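Local atomic coordinates of acyl-CoA Binding Protein (Moniliophthora perniciosa, PDB entry 3FP5), a protein that probably binds long-chain acyl-CoA esters and takes part in fatty acid metabolism in the cacao pathogen Moniliophthora perniciosa. Residues D9-I14 against E82-I87. Residues are numbered along the deposited sequence; the frame is centred on the assembly and turned at random.
Sequences DKAVEI and EKLLEI
One methyl group of L84, CD2, makes every approach under 4.2 Å between D9-I14 and E82-I87, touching A11 and I14. It sits 3.7 Å from A11 CB and equally near A11 CA, and A11 O lies 3.6 Å from the same L84 CD2, a van der Waals contact with the backbone of helix 5-17. I14 adds its CG2 branch at 3.9 Å from L84 CD2, the two side chains crossing at about a right angle. In L84, chi1 (176°) sends CG toward I14 and chi2 (57°) turns CD2 onto both partners. Consistent with the small side chain of A11, A11 CA and L84 CA are 6.9 Å apart. All three residues are buried, yet the segments together hide just 123 Å²: the tight part between them is a single leucine methyl against A11 and I14. Y80 and V81 of helix 73-91 continue the interface along A11, with V12 also on Y80.

The solvent side belongs to E13 and E86, both exposed. K10 NZ bridges to E13 OE1 at 2.9 Å, on the carboxylate's syn side but 31° out of plane. K83 repeats this salt bridge with E86, lying between it and helix 28-42, where Y33 gives a cation-pi contact. The arrangement is the packing of the first helix (5-17) on the fourth (73-91) in the acyl-CoA-binding protein four-helix bundle; helix 94-105, beyond the usual four, joins through I103 against I14 and L84.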
loop_
_atom_site.group_PDB
_atom_site.type_symbol
_atom_site.label_atom_id
_atom_site.label_comp_id
_atom_site.label_asym_id
_atom_site.label_seq_id
_atom_site.Cartn_x
_atom_site.Cartn_y
_atom_site.Cartn_z
ATOM N N ASP A 9 2.411 -2.259 -9.438
ATOM C CA ASP A 9 3.466 -1.268 -9.651
ATOM C C ASP A 9 2.860 0.115 -9.964
ATOM O O ASP A 9 3.347 1.142 -9.487
ATOM C CB ASP A 9 4.424 -1.723 -10.755
ATOM C CG ASP A 9 5.293 -2.918 -10.332
ATOM O OD1 ASP A 9 5.407 -3.186 -9.124
ATOM O OD2 ASP A 9 5.880 -3.564 -11.213
ATOM N N LYS A 10 1.778 0.139 -10.730
ATOM C CA LYS A 10 1.104 1.414 -11.011
ATOM C C LYS A 10 0.537 2.023 -9.718
ATOM O O LYS A 10 0.681 3.228 -9.464
ATOM C CB LYS A 10 0.004 1.220 -12.063
ATOM C CG LYS A 10 -0.736 2.501 -12.488
ATOM C CD LYS A 10 0.213 3.630 -12.942
ATOM C CE LYS A 10 0.976 3.257 -14.203
ATOM N NZ LYS A 10 1.808 4.365 -14.756
ATOM N N ALA A 11 -0.095 1.198 -8.891
ATOM C CA ALA A 11 -0.616 1.653 -7.608
ATOM C C ALA A 11 0.492 2.260 -6.731
ATOM O O ALA A 11 0.291 3.302 -6.104
ATOM C CB ALA A 11 -1.323 0.510 -6.865
ATOM N N VAL A 12 1.645 1.593 -6.678
ATOM C CA VAL A 12 2.787 2.077 -5.902
ATOM C C VAL A 12 3.238 3.455 -6.409
ATOM O O VAL A 12 3.473 4.369 -5.623
ATOM C CB VAL A 12 3.960 1.082 -5.980
ATOM C CG1 VAL A 12 5.254 1.696 -5.427
ATOM C CG2 VAL A 12 3.602 -0.193 -5.225
ATOM N N GLU A 13 3.352 3.596 -7.725
ATOM C CA GLU A 13 3.729 4.873 -8.318
ATOM C C GLU A 13 2.764 5.970 -7.890
ATOM O O GLU A 13 3.177 7.082 -7.561
ATOM C CB GLU A 13 3.748 4.763 -9.843
ATOM C CG GLU A 13 4.097 6.054 -10.527
ATOM C CD GLU A 13 4.007 5.955 -12.038
ATOM O OE1 GLU A 13 3.618 4.867 -12.547
ATOM O OE2 GLU A 13 4.334 6.967 -12.698
ATOM N N ILE A 14 1.472 5.650 -7.901
ATOM C CA ILE A 14 0.447 6.618 -7.510
ATOM C C ILE A 14 0.570 6.978 -6.024
ATOM O O ILE A 14 0.593 8.150 -5.663
ATOM C CB ILE A 14 -0.970 6.097 -7.844
ATOM C CG1 ILE A 14 -1.173 6.106 -9.366
ATOM C CG2 ILE A 14 -2.036 6.939 -7.152
ATOM C CD1 ILE A 14 -2.353 5.297 -9.825
ATOM N N GLU A 82 -6.334 -2.795 -4.095
ATOM C CA GLU A 82 -7.688 -2.589 -3.610
ATOM C C GLU A 82 -7.807 -1.480 -2.557
ATOM O O GLU A 82 -8.786 -0.726 -2.562
ATOM C CB GLU A 82 -8.268 -3.906 -3.098
ATOM C CG GLU A 82 -8.654 -4.831 -4.235
ATOM C CD GLU A 82 -9.197 -6.149 -3.738
ATOM O OE1 GLU A 82 -9.143 -6.394 -2.511
ATOM O OE2 GLU A 82 -9.678 -6.933 -4.581
ATOM N N LYS A 83 -6.818 -1.365 -1.669
ATOM C CA LYS A 83 -6.833 -0.288 -0.686
ATOM C C LYS A 83 -6.751 1.078 -1.373
ATOM O O LYS A 83 -7.447 2.022 -0.991
ATOM C CB LYS A 83 -5.684 -0.426 0.314
ATOM C CG LYS A 83 -5.626 0.706 1.345
ATOM C CD LYS A 83 -6.936 0.811 2.106
ATOM C CE LYS A 83 -7.125 -0.396 3.020
ATOM N NZ LYS A 83 -8.365 -0.281 3.825
ATOM N N LEU A 84 -5.897 1.186 -2.384
ATOM C CA LEU A 84 -5.792 2.443 -3.119
ATOM C C LEU A 84 -7.112 2.742 -3.837
ATOM O O LEU A 84 -7.604 3.881 -3.819
ATOM C CB LEU A 84 -4.634 2.388 -4.121
ATOM C CG LEU A 84 -4.502 3.636 -4.999
ATOM C CD1 LEU A 84 -4.338 4.904 -4.130
ATOM C CD2 LEU A 84 -3.337 3.482 -5.964
ATOM N N LEU A 85 -7.699 1.728 -4.471
ATOM C CA LEU A 85 -8.980 1.952 -5.153
ATOM C C LEU A 85 -10.060 2.414 -4.179
ATOM O O LEU A 85 -10.838 3.321 -4.487
ATOM C CB LEU A 85 -9.435 0.703 -5.916
ATOM C CG LEU A 85 -8.579 0.402 -7.146
ATOM C CD1 LEU A 85 -8.964 -0.924 -7.775
ATOM C CD2 LEU A 85 -8.707 1.536 -8.158
ATOM N N GLU A 86 -10.095 1.798 -3.002
ATOM C CA GLU A 86 -11.026 2.182 -1.949
ATOM C C GLU A 86 -10.859 3.665 -1.645
ATOM O O GLU A 86 -11.824 4.426 -1.635
ATOM C CB GLU A 86 -10.752 1.358 -0.688
ATOM C CG GLU A 86 -11.543 1.786 0.525
ATOM C CD GLU A 86 -11.134 1.030 1.778
ATOM O OE1 GLU A 86 -10.274 0.124 1.683
ATOM O OE2 GLU A 86 -11.670 1.350 2.858
ATOM N N ILE A 87 -9.612 4.067 -1.422
ATOM C CA ILE A 87 -9.298 5.445 -1.064
ATOM C C ILE A 87 -9.661 6.427 -2.180
ATOM O O ILE A 87 -10.189 7.509 -1.913
ATOM C CB ILE A 87 -7.810 5.590 -0.683
ATOM C CG1 ILE A 87 -7.565 4.977 0.691
ATOM C CG2 ILE A 87 -7.380 7.051 -0.709
ATOM C CD1 ILE A 87 -6.084 4.732 1.003
#